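Local coordinates for protein tyrosinase (Aspergillus oryzae, PDB 6JU8) that probably oxidises L-tyrosine and L-dopa to L-dopaquinone with molecular oxygen at a pair of copper ions, a step in melanin biosynthesis, at residues 384-388 and 429-433; 404-410 and 423-427. The protein carries 1 engineered substitution. One frame throughout, in Å; residues are numbered along the deposited sequence.

Interaction 1: 384-388 and 429-433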
ATOM      1  N   ALA A 384      13.973  19.215 -22.951  1.00  9.00           N
ATOM      2  CA  ALA A 384      15.078  19.029 -23.898  1.00  9.09           C
ATOM      3  C   ALA A 384      14.564  18.619 -25.255  1.00  9.00           C
ATOM      4  O   ALA A 384      15.058  19.084 -26.294  1.00 10.18           O
ATOM      5  CB  ALA A 384      16.028  17.964 -23.328  1.00 10.53           C
ATOM      6  N   ILE A 385      13.563  17.729 -25.313  1.00  8.72           N
ATOM      7  CA  ILE A 385      12.952  17.372 -26.613  1.00  9.62           C
ATOM      8  C   ILE A 385      12.389  18.597 -27.311  1.00  9.26           C
ATOM      9  O   ILE A 385      12.635  18.858 -28.501  1.00 10.26           O
ATOM     10  CB  ILE A 385      11.832  16.327 -26.434  1.00  9.63           C
ATOM     11  CG1 ILE A 385      12.383  15.000 -25.905  1.00 10.46           C
ATOM     12  CG2 ILE A 385      11.070  16.140 -27.748  1.00 10.25           C
ATOM     13  CD1 ILE A 385      11.320  14.046 -25.395  1.00 10.82           C
ATOM     14  N   TRP A 386      11.598  19.374 -26.550  1.00  9.56           N
ATOM     15  CA  TRP A 386      10.929  20.523 -27.167  1.00  9.58           C
ATOM     16  C   TRP A 386      11.978  21.524 -27.618  1.00 10.46           C
ATOM     17  O   TRP A 386      11.848  22.098 -28.710  1.00 10.74           O
ATOM     18  CB  TRP A 386       9.931  21.138 -26.173  1.00  8.96           C
ATOM     19  CG  TRP A 386       9.091  22.209 -26.790  1.00  8.83           C
ATOM     20  CD1 TRP A 386       7.873  21.989 -27.390  1.00 10.05           C
ATOM     21  CD2 TRP A 386       9.354  23.616 -26.909  1.00  9.56           C
ATOM     22  NE1 TRP A 386       7.367  23.173 -27.850  1.00 10.62           N
ATOM     23  CE2 TRP A 386       8.256  24.195 -27.572  1.00 10.59           C
ATOM     24  CE3 TRP A 386      10.404  24.441 -26.501  1.00 10.87           C
ATOM     25  CZ2 TRP A 386       8.154  25.562 -27.864  1.00 10.61           C
ATOM     26  CZ3 TRP A 386      10.302  25.803 -26.789  1.00 10.89           C
ATOM     27  CH2 TRP A 386       9.209  26.355 -27.452  1.00 12.02           C
ATOM     28  N   GLN A 387      13.033  21.738 -26.823  1.00  9.99           N
ATOM     29  CA  GLN A 387      14.096  22.653 -27.258  1.00 10.63           C
ATOM     30  C   GLN A 387      14.718  22.177 -28.574  1.00  9.99           C
ATOM     31  O   GLN A 387      14.998  22.978 -29.457  1.00 11.43           O
ATOM     32  CB  GLN A 387      15.192  22.760 -26.214  1.00 10.92           C
ATOM     33  CG  GLN A 387      14.831  23.509 -24.936  1.00 10.92           C
ATOM     34  CD  GLN A 387      16.045  23.496 -24.024  1.00 10.52           C
ATOM     35  OE1 GLN A 387      16.102  22.728 -23.056  1.00 11.88           O
ATOM     36  NE2 GLN A 387      17.056  24.299 -24.337  1.00 11.94           N
ATOM     37  N   THR A 388      14.935  20.880 -28.691  1.00 10.23           N
ATOM     38  CA  THR A 388      15.566  20.307 -29.881  1.00 11.96           C
ATOM     39  C   THR A 388      14.775  20.610 -31.142  1.00 11.89           C
ATOM     40  O   THR A 388      15.376  20.914 -32.178  1.00 14.19           O
ATOM     41  CB  THR A 388      15.729  18.790 -29.697  1.00 11.84           C
ATOM     42  OG1 THR A 388      16.642  18.537 -28.598  1.00 12.49           O
ATOM     43  CG2 THR A 388      16.321  18.136 -30.927  1.00 13.49           C
ATOM     44  N   VAL A 429      21.844  26.821 -18.246  1.00 12.44           N
ATOM     45  CA  VAL A 429      21.413  25.436 -18.455  1.00 12.32           C
ATOM     46  C   VAL A 429      20.609  25.267 -19.726  1.00 10.90           C
ATOM     47  O   VAL A 429      19.921  24.252 -19.903  1.00 14.19           O
ATOM     48  CB  VAL A 429      20.648  24.883 -17.229  1.00 12.39           C
ATOM     49  CG1 VAL A 429      21.568  24.930 -16.021  1.00 14.37           C
ATOM     50  CG2 VAL A 429      19.343  25.653 -17.003  1.00 14.63           C
ATOM     51  N   LYS A 430      20.680  26.224 -20.650  1.00 12.55           N
ATOM     52  CA  LYS A 430      19.999  26.066 -21.946  1.00 11.60           C
ATOM     53  C   LYS A 430      20.456  24.795 -22.637  1.00 11.45           C
ATOM     54  O   LYS A 430      19.667  24.023 -23.198  1.00 13.54           O
ATOM     55  CB  LYS A 430      20.301  27.301 -22.813  1.00 13.70           C
ATOM     56  CG  LYS A 430      19.667  27.261 -24.201  1.00 15.60           C
ATOM     57  CD  LYS A 430      20.324  28.280 -25.123  0.52 18.27           C
ATOM     58  CE  LYS A 430      19.810  29.682 -24.842  0.52 20.40           C
ATOM     59  NZ  LYS A 430      20.402  30.687 -25.780  0.52 21.59           N
ATOM     60  N   ASP A 431      21.773  24.548 -22.609  1.00 12.01           N
ATOM     61  CA  ASP A 431      22.290  23.277 -23.118  1.00 12.42           C
ATOM     62  C   ASP A 431      22.470  22.325 -21.939  1.00 11.90           C
ATOM     63  O   ASP A 431      23.426  22.484 -21.165  1.00 13.40           O
ATOM     64  CB  ASP A 431      23.621  23.495 -23.845  1.00 15.91           C
ATOM     65  CG  ASP A 431      24.138  22.217 -24.480  1.00 18.15           C
ATOM     66  OD1 ASP A 431      23.517  21.142 -24.337  1.00 17.14           O
ATOM     67  OD2 ASP A 431      25.210  22.291 -25.112  1.00 30.10           O
ATOM     68  N   TRP A 432      21.552  21.401 -21.776  1.00 10.91           N
ATOM     69  CA  TRP A 432      21.584  20.491 -20.630  1.00 11.04           C
ATOM     70  C   TRP A 432      22.881  19.688 -20.658  1.00 11.04           C
ATOM     71  O   TRP A 432      23.326  19.206 -19.617  1.00 11.66           O
ATOM     72  CB  TRP A 432      20.329  19.601 -20.612  1.00 11.05           C
ATOM     73  CG  TRP A 432      20.223  18.808 -21.883  1.00 10.92           C
ATOM     74  CD1 TRP A 432      20.727  17.554 -22.103  1.00 12.54           C
ATOM     75  CD2 TRP A 432      19.582  19.216 -23.101  1.00 10.62           C
ATOM     76  NE1 TRP A 432      20.433  17.170 -23.406  1.00 11.74           N
ATOM     77  CE2 TRP A 432      19.735  18.174 -24.027  1.00 11.75           C
ATOM     78  CE3 TRP A 432      18.900  20.389 -23.481  1.00 11.17           C
ATOM     79  CZ2 TRP A 432      19.222  18.240 -25.333  1.00 11.49           C
ATOM     80  CZ3 TRP A 432      18.400  20.448 -24.775  1.00 11.42           C
ATOM     81  CH2 TRP A 432      18.567  19.395 -25.676  1.00 12.55           C
ATOM     82  N   ARG A 433      23.510  19.549 -21.821  1.00 11.85           N
ATOM     83  CA  ARG A 433      24.721  18.743 -21.916  1.00 12.45           C
ATOM     84  C   ARG A 433      25.868  19.412 -21.176  1.00 14.07           C
ATOM     85  O   ARG A 433      26.869  18.775 -20.829  1.00 13.93           O
ATOM     86  CB  ARG A 433      25.073  18.441 -23.377  1.00 14.45           C
ATOM     87  CG  ARG A 433      24.059  17.495 -24.016  1.00 17.59           C
ATOM     88  CD  ARG A 433      24.004  17.636 -25.533  1.00 20.17           C
ATOM     89  NE  ARG A 433      23.259  18.863 -25.841  1.00 27.34           N
ATOM     90  CZ  ARG A 433      22.285  19.125 -26.693  1.00 23.82           C
ATOM     91  NH1 ARG A 433      21.778  18.194 -27.498  1.00 25.52           N
ATOM     92  NH2 ARG A 433      21.782  20.360 -26.764  1.00 26.89           N
TER
HETATM   93  O   HOH W   1      19.368  18.633 -29.157  1.00 20.83           O

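Interaction 2: 404-410 and 423-427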
ATOM      1  N   LYS A 404      14.181  35.991 -17.980  1.00 13.32           N
ATOM      2  CA  LYS A 404      15.341  35.257 -18.472  1.00 13.40           C
ATOM      3  C   LYS A 404      16.496  35.347 -17.487  1.00 13.13           C
ATOM      4  O   LYS A 404      17.216  34.375 -17.262  1.00 14.20           O
ATOM      5  CB  LYS A 404      15.762  35.764 -19.871  1.00 13.11           C
ATOM      6  CG  LYS A 404      16.847  34.874 -20.477  1.00 15.78           C
ATOM      7  CD  LYS A 404      17.212  35.242 -21.902  1.00 19.17           C
ATOM      8  CE  LYS A 404      18.035  36.511 -21.923  1.00 23.77           C
ATOM      9  NZ  LYS A 404      19.415  36.317 -21.395  1.00 25.59           N
ATOM     10  N   ASP A 405      16.725  36.513 -16.899  1.00 13.90           N
ATOM     11  CA  ASP A 405      17.918  36.719 -16.083  1.00 15.49           C
ATOM     12  C   ASP A 405      17.686  36.529 -14.600  1.00 16.51           C
ATOM     13  O   ASP A 405      18.528  36.920 -13.781  1.00 19.48           O
ATOM     14  CB  ASP A 405      18.484  38.118 -16.391  1.00 18.61           C
ATOM     15  CG  ASP A 405      19.028  38.197 -17.814  1.00 23.43           C
ATOM     16  OD1 ASP A 405      19.458  37.171 -18.402  1.00 26.78           O
ATOM     17  OD2 ASP A 405      19.025  39.292 -18.403  1.00 32.91           O
ATOM     18  N   ASP A 406      16.576  35.889 -14.222  1.00 13.32           N
ATOM     19  CA  ASP A 406      16.344  35.671 -12.797  1.00 13.11           C
ATOM     20  C   ASP A 406      17.390  34.739 -12.188  1.00 13.71           C
ATOM     21  O   ASP A 406      17.714  33.684 -12.753  1.00 13.62           O
ATOM     22  CB  ASP A 406      14.975  35.018 -12.572  1.00 14.08           C
ATOM     23  CG  ASP A 406      13.788  35.925 -12.799  1.00 16.31           C
ATOM     24  OD1 ASP A 406      13.935  37.132 -13.060  1.00 19.61           O
ATOM     25  OD2 ASP A 406      12.650  35.406 -12.696  1.00 18.10           O
ATOM     26  N   ASP A 407      17.880  35.079 -10.993  1.00 13.72           N
ATOM     27  CA  ASP A 407      18.685  34.130 -10.235  1.00 12.72           C
ATOM     28  C   ASP A 407      17.831  32.931  -9.837  1.00 12.14           C
ATOM     29  O   ASP A 407      16.743  33.068  -9.259  1.00 13.92           O
ATOM     30  CB  ASP A 407      19.188  34.825  -8.956  1.00 15.18           C
ATOM     31  CG  ASP A 407      20.362  35.755  -9.191  1.00 16.86           C
ATOM     32  OD1 ASP A 407      21.056  35.659 -10.218  1.00 19.71           O
ATOM     33  OD2 ASP A 407      20.533  36.628  -8.314  1.00 22.14           O
ATOM     34  N   LEU A 408      18.328  31.742 -10.112  1.00 11.82           N
ATOM     35  CA  LEU A 408      17.638  30.507  -9.725  1.00 10.64           C
ATOM     36  C   LEU A 408      18.115  30.076  -8.354  1.00 10.36           C
ATOM     37  O   LEU A 408      18.803  29.076  -8.139  1.00 11.74           O
ATOM     38  CB  LEU A 408      17.890  29.447 -10.796  1.00 11.47           C
ATOM     39  CG  LEU A 408      17.477  29.819 -12.212  1.00 10.54           C
ATOM     40  CD1 LEU A 408      17.912  28.741 -13.202  1.00 11.45           C
ATOM     41  CD2 LEU A 408      15.977  30.053 -12.299  1.00 12.80           C
ATOM     42  N   ARG A 409      17.707  30.887  -7.365  1.00 12.69           N
ATOM     43  CA  ARG A 409      18.030  30.623  -5.962  1.00 11.48           C
ATOM     44  C   ARG A 409      17.413  29.297  -5.553  1.00 10.17           C
ATOM     45  O   ARG A 409      16.299  28.981  -5.996  1.00 11.51           O
ATOM     46  CB  ARG A 409      17.479  31.770  -5.098  1.00 12.52           C
ATOM     47  CG  ARG A 409      18.128  33.122  -5.410  1.00 16.76           C
ATOM     48  CD  ARG A 409      17.671  34.193  -4.410  1.00 24.68           C
ATOM     49  NE  ARG A 409      16.356  33.854  -3.883  1.00 32.25           N
ATOM     50  CZ  ARG A 409      15.976  33.934  -2.617  1.00 34.30           C
ATOM     51  NH1 ARG A 409      14.749  33.590  -2.236  1.00 34.77           N
ATOM     52  NH2 ARG A 409      16.837  34.372  -1.698  1.00 38.77           N
ATOM     53  N   PRO A 410      18.053  28.503  -4.705  1.00 11.49           N
ATOM     54  CA  PRO A 410      19.275  28.796  -3.976  1.00 11.43           C
ATOM     55  C   PRO A 410      20.536  28.187  -4.562  1.00 10.72           C
ATOM     56  O   PRO A 410      21.524  27.960  -3.846  1.00 13.96           O
ATOM     57  CB  PRO A 410      18.938  28.092  -2.637  1.00 11.61           C
ATOM     58  CG  PRO A 410      18.359  26.786  -3.124  1.00 12.01           C
ATOM     59  CD  PRO A 410      17.465  27.206  -4.273  1.00 11.76           C
ATOM     60  N   PHE A 423      24.675  32.731  -8.397  1.00 13.65           N
ATOM     61  CA  PHE A 423      23.523  31.850  -8.617  1.00 12.83           C
ATOM     62  C   PHE A 423      23.471  31.383 -10.066  1.00 13.05           C
ATOM     63  O   PHE A 423      23.820  32.139 -10.989  1.00 14.75           O
ATOM     64  CB  PHE A 423      22.232  32.580  -8.269  1.00 13.80           C
ATOM     65  CG  PHE A 423      22.018  32.751  -6.785  1.00 13.98           C
ATOM     66  CD1 PHE A 423      21.910  31.628  -5.962  1.00 13.19           C
ATOM     67  CD2 PHE A 423      21.912  34.008  -6.224  1.00 16.77           C
ATOM     68  CE1 PHE A 423      21.683  31.786  -4.606  1.00 15.41           C
ATOM     69  CE2 PHE A 423      21.694  34.155  -4.871  1.00 20.79           C
ATOM     70  CZ  PHE A 423      21.580  33.049  -4.042  1.00 19.21           C
ATOM     71  N   PHE A 424      22.941  30.187 -10.290  1.00 13.02           N
ATOM     72  CA  PHE A 424      22.508  29.777 -11.622  1.00 12.42           C
ATOM     73  C   PHE A 424      21.519  30.771 -12.230  1.00 12.43           C
ATOM     74  O   PHE A 424      20.708  31.383 -11.541  1.00 13.94           O
ATOM     75  CB  PHE A 424      21.834  28.402 -11.577  1.00 12.97           C
ATOM     76  CG  PHE A 424      22.777  27.233 -11.741  1.00 13.63           C
ATOM     77  CD1 PHE A 424      23.479  26.681 -10.679  1.00 15.23           C
ATOM     78  CD2 PHE A 424      22.947  26.677 -13.004  1.00 14.62           C
ATOM     79  CE1 PHE A 424      24.330  25.596 -10.862  1.00 15.79           C
ATOM     80  CE2 PHE A 424      23.805  25.607 -13.203  1.00 15.73           C
ATOM     81  CZ  PHE A 424      24.492  25.078 -12.128  1.00 17.43           C
ATOM     82  N   ARG A 425      21.590  30.900 -13.549  1.00 12.75           N
ATOM     83  CA  ARG A 425      20.629  31.607 -14.383  1.00 14.03           C
ATOM     84  C   ARG A 425      20.183  30.664 -15.494  1.00 11.95           C
ATOM     85  O   ARG A 425      20.912  29.727 -15.826  1.00 12.95           O
ATOM     86  CB  ARG A 425      21.229  32.897 -14.972  1.00 17.94           C
ATOM     87  CG  ARG A 425      21.569  33.872 -13.845  1.00 22.67           C
ATOM     88  CD  ARG A 425      20.988  35.246 -14.066  1.00 27.71           C
ATOM     89  NE  ARG A 425      21.242  36.080 -12.885  1.00 28.16           N
ATOM     90  CZ  ARG A 425      21.786  37.282 -12.979  1.00 27.55           C
ATOM     91  NH1 ARG A 425      22.094  37.736 -14.193  1.00 42.85           N
ATOM     92  NH2 ARG A 425      22.007  38.016 -11.900  1.00 33.95           N
ATOM     93  N   SER A 426      19.026  30.920 -16.081  1.00 11.16           N
ATOM     94  CA  SER A 426      18.459  30.011 -17.062  1.00 10.82           C
ATOM     95  C   SER A 426      19.398  29.786 -18.230  1.00 11.22           C
ATOM     96  O   SER A 426      19.532  28.646 -18.702  1.00 12.29           O
ATOM     97  CB  SER A 426      17.115  30.581 -17.558  1.00 10.93           C
ATOM     98  OG  SER A 426      16.155  30.507 -16.500  1.00 11.60           O
ATOM     99  N   ASP A 427      20.086  30.837 -18.720  1.00 12.26           N
ATOM    100  CA  ASP A 427      20.965  30.612 -19.873  1.00 12.02           C
ATOM    101  C   ASP A 427      22.088  29.635 -19.550  1.00 12.51           C
ATOM    102  O   ASP A 427      22.615  28.987 -20.458  1.00 14.69           O
ATOM    103  CB  ASP A 427      21.564  31.943 -20.322  1.00 15.81           C
ATOM    104  CG  ASP A 427      20.638  32.768 -21.176  1.00 17.44           C
ATOM    105  OD1 ASP A 427      19.683  32.226 -21.748  1.00 19.23           O
ATOM    106  OD2 ASP A 427      20.874  33.972 -21.341  1.00 20.40           O
TER
HETATM  107  O   HOH W   2      16.991  32.684 -15.106  1.00 13.41           O
HETATM  108  O   HOH W   3      19.797  33.573 -18.069  1.00 14.01           O
HETATM  109  O   HOH W   4      23.795  35.089 -10.667  1.00 28.59           O

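Interaction 1: 384-388 and 429-433
Ala-384 and Trp-432 bring the two backbones to 7.4 Å between their CA atoms, where the last turns of helix 371-389 meet the loop from strand 420-423 toward helix 448-456. The helix belongs to the common central domain of tyrosinases, and the loop lies against its side, entering a 3-10 segment at Trp-432. The indole is sandwiched. On one face Ala-384 CB makes a CH-pi contact, 3.5 Å from the centroid of the six-membered ring of Trp-432 and 1° off its normal; a small methyl lets the ring lie this close. The opposite face carries the guanidinium of Arg-433, held there by a salt bridge from Arg-433 NE to Asp-431 OD1 (2.7 Å), an oxygen that also accepts from Arg-433 N in an Asx turn. Thr-388 OG1 meets the ring edge at CH2. Indole NE1 is satisfied by Asp-438.

Gln-387 supplies the direct polar link. Extended beyond CG (chi2 180°), its chain reaches the loop, and Gln-387 NE2 donates to Lys-430 O at 2.9 Å, nearly straight and close to the amide plane. Its OE1 accepts from Arg-108 of helix 103-129, which also binds Val-429 O, so the flip of the amide is fixed. Thr-388 suits the helix surface because its hydroxyl can donate back to Ala-384 O, at 2.8 Å from OG1. A water then donates to Thr-388 OG1 and accepts from Arg-433 NH1 at 3.0 Å.

Interaction 2: 404-410 and 423-427
Phe-423 ends strand 420-423 and packs its ring on Arg-409, in a loop pairing where segments 404-410 and 423-427 run roughly antiparallel, 151° apart, beside helix 103-129 of the di-copper fold. Arg-409 CG sits over the centre of the Phe-423 ring, a CH-pi contact at 3.7 Å from the centroid, so the aliphatic part of the arginine does the packing. Pro-410, which follows a cis peptide bond, meets the ring edge with its carbonyl.

Phe-424 contributes its backbone: Leu-408 N donates to Phe-424 O at 2.8 Å, almost straight at 173°. Leu-408 is the centre of an inverse gamma turn, and its side chain, suited to a buried site, packs against Trp-106 and Val-109 of helix 103-129; the Phe-424 ring also rests on Val-109.

Arg-425 starts out pointing away from the facing loop, but a bend at chi2 (-128°) carries its guanidinium back. There Arg-425 NE donates to Asp-407 OD1 at 2.7 Å, in the guanidinium plane, meeting OD1 on its anti side and well tilted out of the carboxylate plane, and NH2 adds a weak bond to the same oxygen. A water donating to Asp-407 OD1 and Phe-423 O adds a further link. Asp-405 O lies over a guanidinium face.

Ser-426 is buried, and its hydroxyl OG is hydrogen-bonded to Thr-105 OG1 of helix 103-129. Its backbone N reaches the other loop through a water that donates to both Lys-404 O and Asp-406 O.

Asp-427 closes the series. Bent at chi3 and chi4, Lys-404 brings NZ between two carboxylates, which probably eases their mutual repulsion: Lys-404 NZ forms salt bridges on the syn side of both, to Asp-405 OD1 at 3.1 Å and Asp-427 OD2 at 2.8 Å.

How the interactions relate
The centres of the two interactions lie about 16 Å apart, and interaction 2 is nested along the chain within the loop that interaction 1 closes. The chain leaves helix 371-389, passes through 404-410 and strands 412-415 and 420-423, pairs back through 423-427, and from Lys-430 on lies against the helix again. The contacts adjoin where Val-429 CG1 packs on Phe-424 CE2 at 3.7 Å. Both also lean on helix 103-129: Arg-108 serves interaction 1, Trp-106 serves interaction 2, and Thr-105 and Val-109 touch both. Because that helix carries the copper ligand His-107 and helix 371-389 carries His-376, the polypeptide following helix 371-389 packs against two ligand-bearing helices.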